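PDB 3BYQ: uncharacterized protein DUF1185 from Bordetella bronchiseptica RB50, which is of unknown function but adopts a variant of the Bacillus chorismate mutase fold and may have a role in amino-acid metabolism. Local coordinates for residues Leu4-Lys9 and Val37-Tyr42; Ala55-Leu60 and Gly95-Glu100; Val86-Glu91 and Pro157-Ile162. One frame throughout, in Å; residues are numbered along the deposited sequence. Where two conformers were deposited one is given.

Contact 1: residues Leu4-Lys9 and Val37-Tyr42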
loop_
_atom_site.group_PDB
_atom_site.type_symbol
_atom_site.label_atom_id
_atom_site.label_comp_id
_atom_site.label_asym_id
_atom_site.label_seq_id
_atom_site.Cartn_x
_atom_site.Cartn_y
_atom_site.Cartn_z
ATOM N N LEU B 4 14.328 -9.648 28.357
ATOM C CA LEU B 4 13.927 -8.495 27.543
ATOM C C LEU B 4 13.231 -8.947 26.272
ATOM O O LEU B 4 12.909 -8.115 25.397
ATOM C CB LEU B 4 15.166 -7.693 27.133
ATOM C CG LEU B 4 15.911 -6.982 28.249
ATOM C CD1 LEU B 4 17.265 -6.410 27.740
ATOM C CD2 LEU B 4 14.985 -5.896 28.808
ATOM N N ILE B 5 13.003 -10.251 26.169
ATOM C CA ILE B 5 12.456 -10.845 24.935
ATOM C C ILE B 5 11.126 -11.494 25.189
ATOM O O ILE B 5 11.041 -12.524 25.835
ATOM C CB ILE B 5 13.417 -11.861 24.324
ATOM C CG1 ILE B 5 14.786 -11.212 24.068
ATOM C CG2 ILE B 5 12.811 -12.445 23.014
ATOM C CD1 ILE B 5 15.803 -12.187 23.471
ATOM N N GLU B 6 10.080 -10.865 24.673
ATOM C CA GLU B 6 8.713 -11.390 24.811
ATOM C C GLU B 6 8.093 -11.494 23.428
ATOM O O GLU B 6 7.783 -10.494 22.825
ATOM C CB GLU B 6 7.882 -10.469 25.685
ATOM C CG GLU B 6 8.436 -10.341 27.079
ATOM C CD GLU B 6 7.720 -9.295 27.905
ATOM O OE1 GLU B 6 6.730 -8.685 27.434
ATOM O OE2 GLU B 6 8.168 -9.074 29.037
ATOM N N ILE B 7 7.888 -12.722 22.968
ATOM C CA ILE B 7 7.361 -12.983 21.602
ATOM C C ILE B 7 5.824 -13.042 21.557
ATOM O O ILE B 7 5.191 -13.837 22.266
ATOM C CB ILE B 7 7.930 -14.319 21.048
ATOM C CG1 ILE B 7 9.458 -14.345 21.098
ATOM C CG2 ILE B 7 7.433 -14.590 19.591
ATOM C CD1 ILE B 7 10.051 -15.701 20.779
ATOM N N ARG B 8 5.236 -12.225 20.688
ATOM C CA ARG B 8 3.803 -12.210 20.483
ATOM C C ARG B 8 3.408 -13.251 19.435
ATOM O O ARG B 8 2.483 -14.026 19.598
ATOM C CB ARG B 8 3.332 -10.815 20.048
ATOM C CG ARG B 8 1.839 -10.804 19.820
ATOM C CD ARG B 8 1.229 -9.429 19.708
ATOM N NE ARG B 8 1.705 -8.629 18.596
ATOM C CZ ARG B 8 1.147 -8.576 17.395
ATOM N NH1 ARG B 8 0.134 -9.340 17.097
ATOM N NH2 ARG B 8 1.664 -7.780 16.470
ATOM N N LYS B 9 4.127 -13.197 18.325
ATOM C CA LYS B 9 3.875 -14.107 17.202
ATOM C C LYS B 9 5.083 -14.293 16.353
ATOM O O LYS B 9 6.035 -13.528 16.428
ATOM C CB LYS B 9 2.680 -13.627 16.361
ATOM C CG LYS B 9 2.897 -12.356 15.656
ATOM C CD LYS B 9 1.590 -11.821 15.073
ATOM C CE LYS B 9 1.040 -12.641 13.952
ATOM N NZ LYS B 9 -0.333 -12.076 13.558
ATOM N N VAL B 37 7.904 -11.363 16.271
ATOM C CA VAL B 37 7.398 -10.068 16.707
ATOM C C VAL B 37 7.521 -10.041 18.208
ATOM O O VAL B 37 6.965 -10.883 18.891
ATOM C CB VAL B 37 5.943 -9.844 16.300
ATOM C CG1 VAL B 37 5.453 -8.510 16.817
ATOM C CG2 VAL B 37 5.786 -9.926 14.772
ATOM N N ILE B 38 8.322 -9.097 18.693
ATOM C CA ILE B 38 8.583 -8.944 20.120
ATOM C C ILE B 38 8.259 -7.549 20.624
ATOM O O ILE B 38 8.161 -6.626 19.872
ATOM C CB ILE B 38 10.019 -9.329 20.510
ATOM C CG1 ILE B 38 11.056 -8.247 20.140
ATOM C CG2 ILE B 38 10.404 -10.700 19.899
ATOM C CD1 ILE B 38 12.467 -8.446 20.809
ATOM N N ARG B 39 8.003 -7.447 21.920
ATOM C CA ARG B 39 7.776 -6.148 22.536
ATOM C C ARG B 39 9.083 -5.386 22.502
ATOM O O ARG B 39 10.160 -5.958 22.698
ATOM C CB ARG B 39 7.315 -6.318 23.986
ATOM C CG ARG B 39 6.975 -5.008 24.662
ATOM C CD ARG B 39 6.351 -5.239 26.028
ATOM N NE ARG B 39 7.286 -5.872 26.939
ATOM C CZ ARG B 39 8.241 -5.236 27.622
ATOM N NH1 ARG B 39 8.429 -3.942 27.453
ATOM N NH2 ARG B 39 9.034 -5.932 28.441
ATOM N N ASN B 40 8.986 -4.086 22.261
ATOM C CA ASN B 40 10.146 -3.221 22.308
ATOM C C ASN B 40 10.281 -2.632 23.705
ATOM O O ASN B 40 9.507 -1.758 24.066
ATOM C CB ASN B 40 10.015 -2.065 21.306
ATOM C CG ASN B 40 11.253 -1.211 21.217
ATOM O OD1 ASN B 40 12.156 -1.337 22.029
ATOM N ND2 ASN B 40 11.309 -0.344 20.208
ATOM N N PRO B 41 11.271 -3.082 24.500
ATOM C CA PRO B 41 11.375 -2.531 25.861
ATOM C C PRO B 41 11.797 -1.057 25.958
ATOM O O PRO B 41 11.769 -0.491 27.066
ATOM C CB PRO B 41 12.477 -3.386 26.505
ATOM C CG PRO B 41 12.685 -4.510 25.629
ATOM C CD PRO B 41 12.355 -4.039 24.249
ATOM N N TYR B 42 12.209 -0.466 24.825
ATOM C CA TYR B 42 12.698 0.930 24.760
ATOM C C TYR B 42 11.838 1.903 23.976
ATOM O O TYR B 42 12.226 3.065 23.770
ATOM C CB TYR B 42 14.124 0.934 24.200
ATOM C CG TYR B 42 14.959 -0.048 24.964
ATOM C CD1 TYR B 42 15.371 0.236 26.254
ATOM C CD2 TYR B 42 15.291 -1.285 24.426
ATOM C CE1 TYR B 42 16.105 -0.683 26.985
ATOM C CE2 TYR B 42 16.010 -2.197 25.142
ATOM C CZ TYR B 42 16.410 -1.894 26.432
ATOM O OH TYR B 42 17.152 -2.785 27.168
HETATM O O HOH W 1 10.544 -8.194 24.101
#
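Glu6 and Arg39 lie alongside each other and point the same way, their charged ends joined by a salt bridge. Arg39 NE gives a nearly straight bond (169°) to Glu6 OE1 at 2.9 Å, while the second arm, from NH2 to OE2, is weak. The two flat groups are turned 57° apart: the carboxylate sits at the guanidinium's edge, yet NE meets OE1 from above the carboxylate plane. Arg39 CG is anti to the backbone N (chi1 -176°), and a bend at chi3 brings the guanidinium round to the acid. Long charged chains suit this exposed flank. Beneath them the backbones form the end of the antiparallel hairpin of strands 7-17 and 29-39, with Arg8 N bonded to Val37 O at 2.8 Å and Arg39 N to Glu6 O. Farther toward Leu4 the backbones separate and a water bridges them, donating to Leu4 O and Arg39 O and accepting from Glu6 N. On the face carrying Ile7 and Ile38, branched side chains that suit a strand, CG1 of Ile7 meets CG2 of Ile38 at 4.0 Å. Arg8 runs beside Val37, its NH2 3.9 Å from Val37 CG1; its charge is taken up by Glu161 and Asp155. At the open end, Leu4 crosses both Pro41 and Tyr42 at about a right angle, its CD1 lying 3.7 Å from Tyr42 OH and its CD2 against Pro41 CG.

Contact 2: residues Ala55-Leu60 and Gly95-Glu100; sequences AELRSL and GAVWHE. With EDO (1,2-ethanediol), chain Q.
The Trp98 indole meets helix 51-72 with the far end of its six-membered ring: Leu60 CD2 approaches CZ3 obliquely at 4.0 Å, and the carbonyl oxygen of Leu57 lies 3.8 Å from the same carbon. Phe164 stacks on the indole, and NE1 bonds to Ala165 O, so the wide ring fills the space between helix and sheet with its polar atom satisfied. The Arg58 guanidinium is used along its edge. NH2 bonds to Glu100 OE2 at 3.1 Å, NH1 to an ethanediol oxygen, O2, and NE to a water that in turn donates to OE2. The carboxylate stands almost perpendicular to the guanidinium, 87° between planes, and OE2 is met from above its own plane. Bends at chi2 (81°) and chi3 of Arg58 curl the chain back toward Glu100, whose OE1 pairs with Arg143 of the third subunit; the acid thus links helix to interface. Deeper in, Leu57 CD1 presses on Val97 CG2 at 3.5 Å, tighter than usual for two methyls, the side chains crossing at about a right angle. Apolar residues facing the sheet and charged ones at the margin are characteristic of amphipathic helices packed on a sheet, here in the variant chorismate mutase fold of this family.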
loop_
_atom_site.group_PDB
_atom_site.type_symbol
_atom_site.label_atom_id
_atom_site.label_comp_id
_atom_site.label_asym_id
_atom_site.label_seq_id
_atom_site.Cartn_x
_atom_site.Cartn_y
_atom_site.Cartn_z
ATOM N N ALA B 55 22.742 -8.352 23.392
ATOM C CA ALA B 55 23.311 -9.605 23.908
ATOM C C ALA B 55 22.260 -10.688 24.064
ATOM O O ALA B 55 22.449 -11.837 23.613
ATOM C CB ALA B 55 24.019 -9.371 25.258
ATOM N N GLU B 56 21.137 -10.336 24.666
ATOM C CA GLU B 56 20.079 -11.321 24.875
ATOM C C GLU B 56 19.428 -11.803 23.569
ATOM O O GLU B 56 19.050 -12.964 23.446
ATOM C CB GLU B 56 19.005 -10.844 25.833
ATOM C CG GLU B 56 18.194 -12.038 26.329
ATOM C CD GLU B 56 17.029 -11.678 27.216
ATOM O OE1 GLU B 56 16.982 -10.517 27.715
ATOM O OE2 GLU B 56 16.182 -12.601 27.409
ATOM N N LEU B 57 19.352 -10.905 22.595
ATOM C CA LEU B 57 18.753 -11.207 21.292
ATOM C C LEU B 57 19.486 -12.288 20.520
ATOM O O LEU B 57 18.929 -12.880 19.607
ATOM C CB LEU B 57 18.596 -9.937 20.447
ATOM C CG LEU B 57 17.434 -9.034 20.882
ATOM C CD1 LEU B 57 17.636 -7.610 20.291
ATOM C CD2 LEU B 57 16.065 -9.650 20.512
ATOM N N ARG B 58 20.720 -12.580 20.906
ATOM C CA ARG B 58 21.445 -13.648 20.225
ATOM C C ARG B 58 20.652 -14.951 20.303
ATOM O O ARG B 58 20.622 -15.700 19.343
ATOM C CB ARG B 58 22.852 -13.814 20.802
ATOM C CG ARG B 58 23.797 -14.653 19.963
ATOM C CD ARG B 58 24.413 -13.861 18.818
ATOM N NE ARG B 58 25.273 -12.789 19.308
ATOM C CZ ARG B 58 26.503 -12.975 19.786
ATOM N NH1 ARG B 58 27.083 -14.162 19.757
ATOM N NH2 ARG B 58 27.190 -11.943 20.235
ATOM N N SER B 59 19.977 -15.168 21.433
ATOM C CA SER B 59 19.172 -16.393 21.627
ATOM C C SER B 59 17.991 -16.456 20.661
ATOM O O SER B 59 17.581 -17.532 20.234
ATOM C CB SER B 59 18.675 -16.547 23.067
ATOM O OG SER B 59 17.854 -15.467 23.448
ATOM N N LEU B 60 17.440 -15.305 20.353
ATOM C CA LEU B 60 16.343 -15.210 19.374
ATOM C C LEU B 60 16.899 -15.563 17.990
ATOM O O LEU B 60 16.259 -16.258 17.217
ATOM C CB LEU B 60 15.751 -13.807 19.358
ATOM C CG LEU B 60 14.533 -13.633 18.447
ATOM C CD1 LEU B 60 13.367 -14.514 18.930
ATOM C CD2 LEU B 60 14.112 -12.142 18.363
ATOM N N GLY B 95 16.514 -1.773 15.798
ATOM C CA GLY B 95 16.604 -2.795 14.781
ATOM C C GLY B 95 18.058 -3.123 14.488
ATOM O O GLY B 95 18.395 -4.238 14.139
ATOM N N ALA B 96 18.920 -2.134 14.634
ATOM C CA ALA B 96 20.325 -2.296 14.306
ATOM C C ALA B 96 21.052 -3.295 15.198
ATOM O O ALA B 96 22.111 -3.823 14.834
ATOM C CB ALA B 96 21.025 -0.941 14.295
ATOM N N VAL B 97 20.478 -3.552 16.360
ATOM C CA VAL B 97 20.984 -4.605 17.250
ATOM C C VAL B 97 21.010 -6.008 16.577
ATOM O O VAL B 97 21.786 -6.886 16.979
ATOM C CB VAL B 97 20.144 -4.743 18.552
ATOM C CG1 VAL B 97 20.316 -3.520 19.452
ATOM C CG2 VAL B 97 18.660 -5.023 18.239
ATOM N N TRP B 98 20.181 -6.181 15.557
ATOM C CA TRP B 98 20.039 -7.469 14.861
ATOM C C TRP B 98 21.225 -7.813 13.946
ATOM O O TRP B 98 21.409 -8.950 13.589
ATOM C CB TRP B 98 18.739 -7.467 14.087
ATOM C CG TRP B 98 18.209 -8.844 13.671
ATOM C CD1 TRP B 98 17.944 -9.269 12.396
ATOM C CD2 TRP B 98 17.881 -9.926 14.532
ATOM N NE1 TRP B 98 17.455 -10.565 12.424
ATOM C CE2 TRP B 98 17.417 -10.993 13.718
ATOM C CE3 TRP B 98 17.910 -10.104 15.914
ATOM C CZ2 TRP B 98 16.969 -12.183 14.247
ATOM C CZ3 TRP B 98 17.493 -11.271 16.424
ATOM C CH2 TRP B 98 17.046 -12.322 15.595
ATOM N N HIS B 99 22.015 -6.818 13.558
ATOM C CA HIS B 99 23.195 -7.100 12.744
ATOM C C HIS B 99 24.070 -8.132 13.452
ATOM O O HIS B 99 24.425 -9.152 12.867
ATOM C CB HIS B 99 23.958 -5.830 12.419
ATOM C CG HIS B 99 23.269 -4.958 11.415
ATOM N ND1 HIS B 99 23.278 -5.236 10.063
ATOM C CD2 HIS B 99 22.592 -3.788 11.558
ATOM C CE1 HIS B 99 22.594 -4.303 9.422
ATOM N NE2 HIS B 99 22.180 -3.406 10.298
ATOM N N GLU B 100 24.369 -7.872 14.726
ATOM C CA GLU B 100 25.160 -8.799 15.509
ATOM C C GLU B 100 24.307 -9.964 15.991
ATOM O O GLU B 100 24.656 -11.115 15.776
ATOM C CB GLU B 100 25.830 -8.140 16.692
ATOM C CG GLU B 100 26.656 -9.123 17.500
ATOM C CD GLU B 100 27.164 -8.536 18.758
ATOM O OE1 GLU B 100 28.068 -7.707 18.656
ATOM O OE2 GLU B 100 26.657 -8.900 19.833
HETATM C C1 EDO Q . 25.222 -18.023 19.577
HETATM O O1 EDO Q . 24.954 -17.699 20.948
HETATM C C2 EDO Q . 26.640 -17.616 19.209
HETATM O O2 EDO Q . 26.634 -16.629 18.174
HETATM O O HOH W 2 24.303 -10.215 19.955
#

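Contact 3: residues Val86-Glu91 and Pro157-Ile162. With EDO (1,2-ethanediol), chain I.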
loop_
_atom_site.group_PDB
_atom_site.type_symbol
_atom_site.label_atom_id
_atom_site.label_comp_id
_atom_site.label_asym_id
_atom_site.label_seq_id
_atom_site.Cartn_x
_atom_site.Cartn_y
_atom_site.Cartn_z
ATOM N N VAL B 86 11.115 -2.048 12.843
ATOM C CA VAL B 86 10.847 -1.490 14.152
ATOM C C VAL B 86 9.553 -0.704 14.061
ATOM O O VAL B 86 9.288 -0.041 13.069
ATOM C CB VAL B 86 11.999 -0.573 14.660
ATOM C CG1 VAL B 86 11.732 -0.060 16.085
ATOM C CG2 VAL B 86 13.363 -1.318 14.580
ATOM N N GLY B 87 8.737 -0.810 15.099
ATOM C CA GLY B 87 7.493 -0.065 15.153
ATOM C C GLY B 87 7.704 1.413 15.292
ATOM O O GLY B 87 8.811 1.880 15.704
ATOM N N VAL B 88 6.648 2.176 15.006
ATOM C CA VAL B 88 6.810 3.635 14.903
ATOM C C VAL B 88 7.190 4.374 16.175
ATOM O O VAL B 88 7.657 5.507 16.076
ATOM C CB VAL B 88 5.627 4.384 14.249
ATOM C CG1 VAL B 88 5.517 4.047 12.796
ATOM C CG2 VAL B 88 4.330 4.180 15.000
ATOM N N ASP B 89 6.977 3.757 17.336
ATOM C CA ASP B 89 7.398 4.367 18.608
ATOM C C ASP B 89 8.859 4.053 18.968
ATOM O O ASP B 89 9.334 4.487 20.006
ATOM C CB ASP B 89 6.458 3.993 19.763
ATOM C CG ASP B 89 5.115 4.677 19.692
ATOM O OD1 ASP B 89 4.832 5.446 18.730
ATOM O OD2 ASP B 89 4.308 4.436 20.622
ATOM N N GLY B 90 9.567 3.320 18.120
ATOM C CA GLY B 90 10.953 2.980 18.343
ATOM C C GLY B 90 11.868 3.820 17.489
ATOM O O GLY B 90 11.491 4.893 17.015
ATOM N N GLU B 91 13.089 3.329 17.322
ATOM C CA GLU B 91 14.100 3.978 16.498
ATOM C C GLU B 91 14.892 2.921 15.755
ATOM O O GLU B 91 14.894 1.743 16.124
ATOM C CB GLU B 91 15.035 4.872 17.306
ATOM C CG GLU B 91 15.881 4.147 18.323
ATOM C CD GLU B 91 16.845 5.092 19.044
ATOM O OE1 GLU B 91 17.822 5.588 18.420
ATOM O OE2 GLU B 91 16.628 5.336 20.262
ATOM N N PRO B 157 5.117 -4.657 12.830
ATOM C CA PRO B 157 5.197 -4.405 14.259
ATOM C C PRO B 157 4.246 -3.277 14.585
ATOM O O PRO B 157 4.191 -2.262 13.860
ATOM C CB PRO B 157 6.616 -3.896 14.443
ATOM C CG PRO B 157 6.962 -3.278 13.177
ATOM C CD PRO B 157 6.255 -4.023 12.115
ATOM N N ARG B 158 3.565 -3.446 15.711
ATOM C CA ARG B 158 2.696 -2.407 16.226
ATOM C C ARG B 158 3.709 -1.370 16.792
ATOM O O ARG B 158 4.891 -1.642 16.845
ATOM C CB ARG B 158 1.683 -2.977 17.201
ATOM C CG ARG B 158 0.750 -3.921 16.431
ATOM C CD ARG B 158 -0.265 -4.465 17.294
ATOM N NE ARG B 158 -1.027 -5.513 16.626
ATOM C CZ ARG B 158 -2.072 -6.131 17.178
ATOM N NH1 ARG B 158 -2.551 -5.756 18.355
ATOM N NH2 ARG B 158 -2.635 -7.111 16.534
ATOM N N PRO B 159 3.238 -0.171 17.147
ATOM C CA PRO B 159 4.137 0.897 17.490
ATOM C C PRO B 159 5.250 0.582 18.485
ATOM O O PRO B 159 6.371 1.089 18.342
ATOM C CB PRO B 159 3.187 1.967 18.019
ATOM C CG PRO B 159 1.951 1.797 17.162
ATOM C CD PRO B 159 1.836 0.291 17.010
ATOM N N ARG B 160 4.933 -0.266 19.450
ATOM C CA ARG B 160 5.833 -0.593 20.559
ATOM C C ARG B 160 6.412 -2.007 20.463
ATOM O O ARG B 160 6.751 -2.628 21.456
ATOM C CB ARG B 160 5.093 -0.343 21.886
ATOM C CG ARG B 160 4.653 1.114 22.020
ATOM C CD ARG B 160 3.924 1.409 23.291
ATOM N NE ARG B 160 2.530 1.021 23.200
ATOM C CZ ARG B 160 1.659 1.608 22.390
ATOM N NH1 ARG B 160 2.037 2.576 21.554
ATOM N NH2 ARG B 160 0.417 1.184 22.383
ATOM N N GLU B 161 6.516 -2.473 19.231
ATOM C CA GLU B 161 7.087 -3.782 18.900
ATOM C C GLU B 161 8.217 -3.679 17.909
ATOM O O GLU B 161 8.497 -2.625 17.330
ATOM C CB GLU B 161 6.036 -4.704 18.313
ATOM C CG GLU B 161 4.864 -4.939 19.214
ATOM C CD GLU B 161 3.877 -5.905 18.644
ATOM O OE1 GLU B 161 3.549 -5.774 17.428
ATOM O OE2 GLU B 161 3.354 -6.745 19.428
ATOM N N ILE B 162 8.888 -4.808 17.758
ATOM C CA ILE B 162 9.939 -4.991 16.738
ATOM C C ILE B 162 9.770 -6.357 16.108
ATOM O O ILE B 162 9.411 -7.330 16.806
ATOM C CB ILE B 162 11.389 -4.936 17.289
ATOM C CG1 ILE B 162 11.625 -3.720 18.194
ATOM C CG2 ILE B 162 12.422 -4.966 16.093
ATOM C CD1 ILE B 162 12.871 -3.855 19.160
HETATM C C1 EDO I . 0.521 4.721 18.604
HETATM O O1 EDO I . -0.332 3.964 19.483
HETATM C C2 EDO I . 0.543 6.171 19.062
HETATM O O2 EDO I . -0.798 6.663 19.023
HETATM O O HOH W 3 4.453 0.440 13.893
#
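Asp89 reaches across to the turn of Pro159 and Arg160. Its CB lies 3.2 Å from Pro159 O, the oxygen that also accepts from Asp89 N at 2.9 Å. CG, anti to the carbonyl carbon (chi1 -72°), rests 3.7 Å from Pro159 CB, and OD1 stays near that same ring carbon. OD2 ends the chain at Arg160 NH1, 3.1 Å away, in a salt bridge that lies in the guanidinium plane but comes from above the carboxylate, with the two planes 36° apart. Arg160 bends at chi3 to make it, and its NH2 pairs with Asp89 of the fourth subunit. A short acid suits this place because its head stays close to the turn.

Gly87 sits where the two backbones come closest, its CA 4.2 Å from that of Pro159. Its N bonds to Glu161 O at 2.9 Å, and its CA makes a CA-H...O contact with Arg158 O, close packing that suits a residue with no side chain. A water joins Val88 N to Pro157 O. Val86 and Ile162 lie side by side, their CG2 methyls 4.1 Å apart, as an antiparallel non-hydrogen-bonded pair. Two type I turns, Gly87-Gly90 and Arg158-Glu161, thus pack together at one end of the mixed sheet, where strand 79-86 finishes and strand 161-169 begins.

In the fold
Contacts 1 and 3 lie about 10 Å apart, centre to centre, at the same end of the mixed sheet, where strand 29-39 is the neighbour of strand 161-169. They are joined directly by the salt bridge of Arg8 with Glu161 and a probable backbone bond from Asn40 to Arg160. Contact 2, about 12 Å from contact 1 and 16 Å from contact 3, belongs to the helical layer; Ile5 and Ile38 of contact 1 pack on Leu57 of helix 51-72. Along the chain contact 1 closes before the others open, whereas contacts 2 and 3 interleave. Hairpin, helices and closing strand are thereby tied together, and all three contacts also reach other subunits of the six-chain assembly.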